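Local coordinates for protein ornithine aminotransferase (Plasmodium falciparum, PDB 3LG0) that transfers the delta-amino group of ornithine to 2-oxoglutarate as a pyridoxal-phosphate-dependent aminotransferase, yielding glutamate semialdehyde and glutamate, at residues S87-F101 with P297-I311. Residues are numbered along the deposited sequence; the frame is centred on the assembly and turned at random.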
ATOM      1  N   SER A  87      -2.547 -15.411  11.195  1.00 28.81           N
ATOM      2  CA  SER A  87      -1.144 -15.742  11.353  1.00 26.71           C
ATOM      3  C   SER A  87      -0.800 -15.585  12.818  1.00 32.62           C
ATOM      4  O   SER A  87      -1.583 -15.017  13.574  1.00 34.21           O
ATOM      5  CB  SER A  87      -0.263 -14.827  10.504  1.00 29.37           C
ATOM      6  OG  SER A  87      -0.146 -13.556  11.118  1.00 34.52           O
ATOM      7  N   ASP A  88       0.366 -16.077  13.230  1.00 30.32           N
ATOM      8  CA  ASP A  88       0.775 -15.934  14.622  1.00 33.24           C
ATOM      9  C   ASP A  88       1.327 -14.539  14.893  1.00 32.74           C
ATOM     10  O   ASP A  88       1.132 -13.972  15.974  1.00 40.40           O
ATOM     11  CB  ASP A  88       1.815 -17.007  14.999  1.00 33.76           C
ATOM     12  CG  ASP A  88       3.099 -16.899  14.175  1.00 35.19           C
ATOM     13  OD1 ASP A  88       3.018 -16.574  12.967  1.00 40.81           O
ATOM     14  OD2 ASP A  88       4.190 -17.148  14.730  1.00 44.85           O
ATOM     15  N   SER A  89       2.007 -13.978  13.900  1.00 35.69           N
ATOM     16  CA  SER A  89       2.721 -12.714  14.071  1.00 29.80           C
ATOM     17  C   SER A  89       1.810 -11.500  14.252  1.00 30.61           C
ATOM     18  O   SER A  89       2.128 -10.590  15.017  1.00 29.57           O
ATOM     19  CB  SER A  89       3.678 -12.497  12.891  1.00 29.38           C
ATOM     20  OG  SER A  89       4.481 -11.358  13.105  1.00 45.62           O
ATOM     21  N   LEU A  90       0.672 -11.467  13.560  1.00 34.38           N
ATOM     22  CA  LEU A  90      -0.196 -10.278  13.628  1.00 28.50           C
ATOM     23  C   LEU A  90      -0.620  -9.887  15.041  1.00 25.73           C
ATOM     24  O   LEU A  90      -0.467  -8.726  15.444  1.00 32.06           O
ATOM     25  CB  LEU A  90      -1.436 -10.431  12.740  1.00 32.01           C
ATOM     26  CG  LEU A  90      -2.385  -9.230  12.797  1.00 31.42           C
ATOM     27  CD1 LEU A  90      -1.584  -7.956  12.499  1.00 26.80           C
ATOM     28  CD2 LEU A  90      -3.588  -9.392  11.848  1.00 27.68           C
ATOM     29  N   GLY A  91      -1.151 -10.850  15.790  1.00 31.38           N
ATOM     30  CA  GLY A  91      -1.593 -10.627  17.158  1.00 24.18           C
ATOM     31  C   GLY A  91      -0.511 -10.230  18.145  1.00 26.16           C
ATOM     32  O   GLY A  91      -0.766  -9.464  19.079  1.00 33.87           O
ATOM     33  N   VAL A  92       0.702 -10.740  17.955  1.00 29.63           N
ATOM     34  CA  VAL A  92       1.832 -10.278  18.763  1.00 30.21           C
ATOM     35  C   VAL A  92       2.017  -8.777  18.528  1.00 30.13           C
ATOM     36  O   VAL A  92       2.039  -7.998  19.474  1.00 32.75           O
ATOM     37  CB  VAL A  92       3.119 -11.033  18.415  1.00 35.90           C
ATOM     38  CG1 VAL A  92       4.279 -10.544  19.267  1.00 36.42           C
ATOM     39  CG2 VAL A  92       2.909 -12.535  18.593  1.00 45.13           C
ATOM     40  N   CYS A  93       2.106  -8.369  17.263  1.00 31.26           N
ATOM     41  CA  CYS A  93       2.154  -6.941  16.928  1.00 25.13           C
ATOM     42  C   CYS A  93       1.000  -6.125  17.552  1.00 23.26           C
ATOM     43  O   CYS A  93       1.230  -5.089  18.167  1.00 27.91           O
ATOM     44  CB  CYS A  93       2.195  -6.747  15.399  1.00 35.42           C
ATOM     45  SG  CYS A  93       2.381  -5.017  14.866  1.00 35.66           S
ATOM     46  N   GLU A  94      -0.238  -6.601  17.421  1.00 27.64           N
ATOM     47  CA  GLU A  94      -1.396  -5.824  17.894  1.00 31.48           C
ATOM     48  C   GLU A  94      -1.367  -5.606  19.395  1.00 35.85           C
ATOM     49  O   GLU A  94      -1.659  -4.503  19.884  1.00 35.61           O
ATOM     50  CB  GLU A  94      -2.715  -6.485  17.488  1.00 26.67           C
ATOM     51  CG  GLU A  94      -2.925  -6.570  15.993  1.00 27.00           C
ATOM     52  CD  GLU A  94      -4.149  -7.387  15.616  1.00 36.39           C
ATOM     53  OE1 GLU A  94      -4.552  -8.265  16.409  1.00 39.88           O
ATOM     54  OE2 GLU A  94      -4.706  -7.162  14.524  1.00 34.80           O
ATOM     55  N   ARG A  95      -1.021  -6.670  20.120  1.00 40.26           N
ATOM     56  CA  ARG A  95      -0.858  -6.605  21.569  1.00 35.67           C
ATOM     57  C   ARG A  95       0.246  -5.627  21.920  1.00 28.34           C
ATOM     58  O   ARG A  95       0.060  -4.763  22.762  1.00 32.84           O
ATOM     59  CB  ARG A  95      -0.531  -7.988  22.131  1.00 36.13           C
ATOM     60  CG  ARG A  95      -0.393  -8.035  23.645  1.00 50.02           C
ATOM     61  CD  ARG A  95      -0.285  -9.469  24.131  1.00 46.32           C
ATOM     62  NE  ARG A  95       0.841 -10.174  23.525  1.00 51.72           N
ATOM     63  CZ  ARG A  95       1.089 -11.472  23.682  1.00 53.91           C
ATOM     64  NH1 ARG A  95       0.284 -12.221  24.424  1.00 53.15           N
ATOM     65  NH2 ARG A  95       2.144 -12.022  23.099  1.00 43.10           N
ATOM     66  N   TYR A  96       1.398  -5.763  21.270  1.00 33.97           N
ATOM     67  CA  TYR A  96       2.510  -4.837  21.492  1.00 32.00           C
ATOM     68  C   TYR A  96       2.102  -3.367  21.308  1.00 35.03           C
ATOM     69  O   TYR A  96       2.357  -2.539  22.182  1.00 39.62           O
ATOM     70  CB  TYR A  96       3.708  -5.177  20.594  1.00 36.74           C
ATOM     71  CG  TYR A  96       4.838  -4.204  20.775  1.00 44.17           C
ATOM     72  CD1 TYR A  96       5.817  -4.414  21.741  1.00 45.05           C
ATOM     73  CD2 TYR A  96       4.911  -3.051  20.008  1.00 45.45           C
ATOM     74  CE1 TYR A  96       6.842  -3.501  21.933  1.00 42.45           C
ATOM     75  CE2 TYR A  96       5.934  -2.139  20.186  1.00 45.30           C
ATOM     76  CZ  TYR A  96       6.897  -2.367  21.152  1.00 46.53           C
ATOM     77  OH  TYR A  96       7.917  -1.454  21.328  1.00 40.92           O
ATOM     78  N   LEU A  97       1.449  -3.040  20.192  1.00 32.41           N
ATOM     79  CA  LEU A  97       1.142  -1.633  19.903  1.00 37.82           C
ATOM     80  C   LEU A  97       0.088  -1.042  20.813  1.00 32.51           C
ATOM     81  O   LEU A  97       0.184   0.121  21.190  1.00 33.61           O
ATOM     82  CB  LEU A  97       0.679  -1.434  18.454  1.00 34.54           C
ATOM     83  CG  LEU A  97       1.706  -1.500  17.332  1.00 37.17           C
ATOM     84  CD1 LEU A  97       0.981  -1.417  15.994  1.00 37.74           C
ATOM     85  CD2 LEU A  97       2.729  -0.389  17.461  1.00 35.98           C
ATOM     86  N   THR A  98      -0.941  -1.826  21.127  1.00 35.26           N
ATOM     87  CA  THR A  98      -2.037  -1.324  21.951  1.00 32.98           C
ATOM     88  C   THR A  98      -1.519  -1.023  23.351  1.00 37.21           C
ATOM     89  O   THR A  98      -1.823   0.029  23.923  1.00 35.96           O
ATOM     90  CB  THR A  98      -3.221  -2.318  22.033  1.00 34.99           C
ATOM     91  OG1 THR A  98      -2.725  -3.627  22.344  1.00 32.39           O
ATOM     92  CG2 THR A  98      -3.990  -2.369  20.709  1.00 28.58           C
ATOM     93  N   ASN A  99      -0.732  -1.952  23.893  1.00 35.82           N
ATOM     94  CA  ASN A  99      -0.111  -1.751  25.207  1.00 37.84           C
ATOM     95  C   ASN A  99       0.800  -0.531  25.222  1.00 39.94           C
ATOM     96  O   ASN A  99       0.677   0.327  26.086  1.00 42.84           O
ATOM     97  CB  ASN A  99       0.642  -2.999  25.670  1.00 36.44           C
ATOM     98  CG  ASN A  99      -0.306  -4.160  26.036  1.00 66.12           C
ATOM     99  OD1 ASN A  99      -1.494  -3.954  26.327  1.00 61.46           O
ATOM    100  ND2 ASN A  99       0.224  -5.387  26.023  1.00 63.48           N
ATOM    101  N   LEU A 100       1.687  -0.441  24.237  1.00 40.01           N
ATOM    102  CA  LEU A 100       2.595   0.693  24.125  1.00 32.59           C
ATOM    103  C   LEU A 100       1.910   2.051  24.136  1.00 39.03           C
ATOM    104  O   LEU A 100       2.352   2.967  24.839  1.00 34.54           O
ATOM    105  CB  LEU A 100       3.448   0.561  22.866  1.00 39.00           C
ATOM    106  CG  LEU A 100       4.509   1.644  22.652  1.00 45.95           C
ATOM    107  CD1 LEU A 100       5.459   1.744  23.854  1.00 39.08           C
ATOM    108  CD2 LEU A 100       5.286   1.357  21.378  1.00 37.66           C
ATOM    109  N   PHE A 101       0.834   2.187  23.362  1.00 34.28           N
ATOM    110  CA  PHE A 101       0.219   3.499  23.158  1.00 29.50           C
ATOM    111  C   PHE A 101      -0.993   3.727  24.041  1.00 36.65           C
ATOM    112  O   PHE A 101      -1.474   4.858  24.165  1.00 35.39           O
ATOM    113  CB  PHE A 101      -0.153   3.709  21.679  1.00 34.04           C
ATOM    114  CG  PHE A 101       1.040   3.922  20.777  1.00 32.74           C
ATOM    115  CD1 PHE A 101       1.610   5.176  20.640  1.00 29.48           C
ATOM    116  CD2 PHE A 101       1.598   2.861  20.087  1.00 27.93           C
ATOM    117  CE1 PHE A 101       2.715   5.371  19.812  1.00 31.28           C
ATOM    118  CE2 PHE A 101       2.696   3.043  19.265  1.00 31.28           C
ATOM    119  CZ  PHE A 101       3.261   4.303  19.128  1.00 31.22           C
ATOM    120  N   PRO A 297       2.036 -11.208   8.256  1.00 23.74           N
ATOM    121  CA  PRO A 297       2.999 -11.634   9.283  1.00 29.20           C
ATOM    122  C   PRO A 297       4.359 -10.934   9.191  1.00 23.70           C
ATOM    123  O   PRO A 297       4.952 -10.664  10.222  1.00 28.73           O
ATOM    124  CB  PRO A 297       3.173 -13.126   9.025  1.00 20.63           C
ATOM    125  CG  PRO A 297       2.137 -13.518   8.058  1.00 28.28           C
ATOM    126  CD  PRO A 297       1.542 -12.323   7.434  1.00 26.16           C
ATOM    127  N   LEU A 298       4.850 -10.673   7.985  1.00 24.76           N
ATOM    128  CA  LEU A 298       6.143 -10.028   7.824  1.00 23.80           C
ATOM    129  C   LEU A 298       6.123  -8.582   8.330  1.00 32.01           C
ATOM    130  O   LEU A 298       7.004  -8.166   9.094  1.00 33.64           O
ATOM    131  CB  LEU A 298       6.604 -10.112   6.377  1.00 24.58           C
ATOM    132  CG  LEU A 298       7.995  -9.566   6.051  1.00 24.03           C
ATOM    133  CD1 LEU A 298       9.074 -10.163   6.963  1.00 23.84           C
ATOM    134  CD2 LEU A 298       8.299  -9.860   4.592  1.00 20.33           C
ATOM    135  N   ALA A 299       5.108  -7.827   7.929  1.00 26.91           N
ATOM    136  CA  ALA A 299       4.937  -6.471   8.439  1.00 26.98           C
ATOM    137  C   ALA A 299       4.802  -6.458   9.967  1.00 24.84           C
ATOM    138  O   ALA A 299       5.339  -5.583  10.650  1.00 28.07           O
ATOM    139  CB  ALA A 299       3.725  -5.806   7.794  1.00 20.81           C
ATOM    140  N   ALA A 300       4.060  -7.413  10.502  1.00 24.94           N
ATOM    141  CA  ALA A 300       3.798  -7.455  11.935  1.00 21.79           C
ATOM    142  C   ALA A 300       5.103  -7.598  12.722  1.00 25.16           C
ATOM    143  O   ALA A 300       5.313  -6.901  13.710  1.00 32.48           O
ATOM    144  CB  ALA A 300       2.830  -8.604  12.257  1.00 21.72           C
ATOM    145  N   ALA A 301       5.987  -8.484  12.267  1.00 25.80           N
ATOM    146  CA  ALA A 301       7.279  -8.690  12.931  1.00 29.43           C
ATOM    147  C   ALA A 301       8.195  -7.488  12.792  1.00 28.94           C
ATOM    148  O   ALA A 301       8.869  -7.108  13.754  1.00 38.26           O
ATOM    149  CB  ALA A 301       7.976  -9.948  12.402  1.00 25.29           C
ATOM    150  N   ILE A 302       8.229  -6.901  11.593  1.00 28.75           N
ATOM    151  CA  ILE A 302       9.062  -5.726  11.321  1.00 23.09           C
ATOM    152  C   ILE A 302       8.626  -4.559  12.194  1.00 31.63           C
ATOM    153  O   ILE A 302       9.453  -3.858  12.772  1.00 30.40           O
ATOM    154  CB  ILE A 302       8.991  -5.297   9.840  1.00 26.89           C
ATOM    155  CG1 ILE A 302       9.732  -6.303   8.971  1.00 27.02           C
ATOM    156  CG2 ILE A 302       9.564  -3.890   9.651  1.00 21.52           C
ATOM    157  CD1 ILE A 302       9.350  -6.248   7.523  1.00 20.46           C
ATOM    158  N   CYS A 303       7.313  -4.365  12.288  1.00 29.63           N
ATOM    159  CA  CYS A 303       6.765  -3.262  13.064  1.00 31.72           C
ATOM    160  C   CYS A 303       7.169  -3.305  14.552  1.00 34.04           C
ATOM    161  O   CYS A 303       7.625  -2.307  15.098  1.00 30.24           O
ATOM    162  CB  CYS A 303       5.234  -3.183  12.929  1.00 21.26           C
ATOM    163  SG  CYS A 303       4.561  -1.919  14.007  1.00 34.31           S
ATOM    164  N   VAL A 304       6.993  -4.449  15.208  1.00 34.65           N
ATOM    165  CA  VAL A 304       7.406  -4.572  16.603  1.00 30.45           C
ATOM    166  C   VAL A 304       8.893  -4.247  16.781  1.00 28.17           C
ATOM    167  O   VAL A 304       9.265  -3.484  17.659  1.00 29.52           O
ATOM    168  CB  VAL A 304       7.110  -5.976  17.179  1.00 42.77           C
ATOM    169  CG1 VAL A 304       7.658  -6.091  18.618  1.00 32.01           C
ATOM    170  CG2 VAL A 304       5.606  -6.252  17.159  1.00 25.33           C
ATOM    171  N   GLU A 305       9.742  -4.814  15.935  1.00 26.02           N
ATOM    172  CA  GLU A 305      11.167  -4.579  16.068  1.00 28.66           C
ATOM    173  C   GLU A 305      11.543  -3.122  15.803  1.00 42.05           C
ATOM    174  O   GLU A 305      12.416  -2.573  16.470  1.00 42.94           O
ATOM    175  CB  GLU A 305      11.985  -5.508  15.172  1.00 30.40           C
ATOM    176  CG  GLU A 305      13.486  -5.321  15.348  1.00 36.99           C
ATOM    177  CD  GLU A 305      13.941  -5.617  16.777  1.00 43.96           C
ATOM    178  OE1 GLU A 305      13.294  -6.453  17.436  1.00 44.63           O
ATOM    179  OE2 GLU A 305      14.933  -5.016  17.243  1.00 54.22           O
ATOM    180  N   ALA A 306      10.880  -2.494  14.840  1.00 37.25           N
ATOM    181  CA  ALA A 306      11.178  -1.107  14.514  1.00 30.20           C
ATOM    182  C   ALA A 306      10.894  -0.180  15.689  1.00 32.90           C
ATOM    183  O   ALA A 306      11.623   0.779  15.915  1.00 30.66           O
ATOM    184  CB  ALA A 306      10.395  -0.671  13.264  1.00 28.09           C
ATOM    185  N   LEU A 307       9.828  -0.455  16.436  1.00 29.89           N
ATOM    186  CA  LEU A 307       9.481   0.385  17.575  1.00 33.38           C
ATOM    187  C   LEU A 307      10.392   0.054  18.765  1.00 41.81           C
ATOM    188  O   LEU A 307      10.774   0.939  19.534  1.00 36.14           O
ATOM    189  CB  LEU A 307       7.991   0.248  17.943  1.00 31.79           C
ATOM    190  CG  LEU A 307       6.963   0.875  16.984  1.00 37.57           C
ATOM    191  CD1 LEU A 307       5.679   1.230  17.706  1.00 43.58           C
ATOM    192  CD2 LEU A 307       7.535   2.121  16.346  1.00 41.29           C
ATOM    193  N   LYS A 308      10.742  -1.221  18.915  1.00 34.26           N
ATOM    194  CA  LYS A 308      11.710  -1.604  19.928  1.00 43.84           C
ATOM    195  C   LYS A 308      13.032  -0.864  19.730  1.00 44.13           C
ATOM    196  O   LYS A 308      13.622  -0.370  20.686  1.00 37.59           O
ATOM    197  CB  LYS A 308      11.960  -3.116  19.918  1.00 40.84           C
ATOM    198  CG  LYS A 308      10.943  -3.941  20.698  1.00 30.98           C
ATOM    199  CD  LYS A 308      11.339  -5.397  20.658  1.00 38.77           C
ATOM    200  CE  LYS A 308      10.159  -6.339  20.913  1.00 53.86           C
ATOM    201  NZ  LYS A 308       9.469  -6.093  22.213  1.00 48.76           N
ATOM    202  N   VAL A 309      13.503  -0.803  18.489  1.00 39.60           N
ATOM    203  CA  VAL A 309      14.727  -0.071  18.184  1.00 37.13           C
ATOM    204  C   VAL A 309      14.585   1.412  18.539  1.00 43.55           C
ATOM    205  O   VAL A 309      15.460   2.000  19.164  1.00 45.67           O
ATOM    206  CB  VAL A 309      15.131  -0.248  16.701  1.00 37.52           C
ATOM    207  CG1 VAL A 309      16.093   0.834  16.261  1.00 36.61           C
ATOM    208  CG2 VAL A 309      15.734  -1.621  16.487  1.00 37.46           C
ATOM    209  N   LEU A 310      13.477   2.017  18.148  1.00 33.93           N
ATOM    210  CA  LEU A 310      13.268   3.423  18.435  1.00 36.42           C
ATOM    211  C   LEU A 310      13.369   3.699  19.937  1.00 49.44           C
ATOM    212  O   LEU A 310      13.924   4.722  20.371  1.00 35.82           O
ATOM    213  CB  LEU A 310      11.900   3.851  17.924  1.00 31.18           C
ATOM    214  CG  LEU A 310      11.650   5.351  17.879  1.00 44.62           C
ATOM    215  CD1 LEU A 310      12.157   5.888  16.552  1.00 34.88           C
ATOM    216  CD2 LEU A 310      10.161   5.638  18.040  1.00 48.84           C
ATOM    217  N   ILE A 311      12.821   2.775  20.719  1.00 46.84           N
ATOM    218  CA  ILE A 311      12.701   2.935  22.161  1.00 44.45           C
ATOM    219  C   ILE A 311      13.992   2.550  22.893  1.00 44.51           C
ATOM    220  O   ILE A 311      14.485   3.316  23.706  1.00 41.64           O
ATOM    221  CB  ILE A 311      11.470   2.154  22.701  1.00 45.59           C
ATOM    222  CG1 ILE A 311      10.188   2.906  22.324  1.00 49.71           C
ATOM    223  CG2 ILE A 311      11.560   1.963  24.207  1.00 40.90           C
ATOM    224  CD1 ILE A 311       8.903   2.119  22.527  1.00 44.78           C
TER
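Helices 88-101 and 297-311 pack side by side within the class-III aminotransferase fold, their axes 7.7 Å apart at closest approach and inclined by 33°. The backbones come nearest at their N-terminal ends, where the CA atoms of Ser89 and Pro297 are 4.9 Å apart. There Ser89 OG, turned anti to its own N (chi1 -174°), lies 3.0 Å from Pro297 O, a possible hydrogen bond, since the single hydroxyl proton could be given elsewhere. Ala300 CB fits against the backbone at Leu90 CA (3.7 Å), as expected where small residues let helices come close. Next along, Cys93 SG meets Cys303 SG at 3.9 Å, too far for a disulfide. Helix 88-101 rests on the mixed sheet that ends in strand 105-109, since its Leu90, Cys93 and Leu97 touch Met108. Val304 splits its branches: CG2 presses on Cys93, whereas CG1 makes a CH-pi contact 4.1 Å from the Tyr96 ring centroid, 15° off the normal. Leu307 is a knob among Tyr96, Leu97, Leu100 and Phe101; its CD1 sits unusually close to Leu97 CD2 (3.4 Å) and approaches the Phe101 ring at its edge. Farther on, Leu100 and Ile311 meet tip to tip, CD1 to CD1 at 3.7 Å.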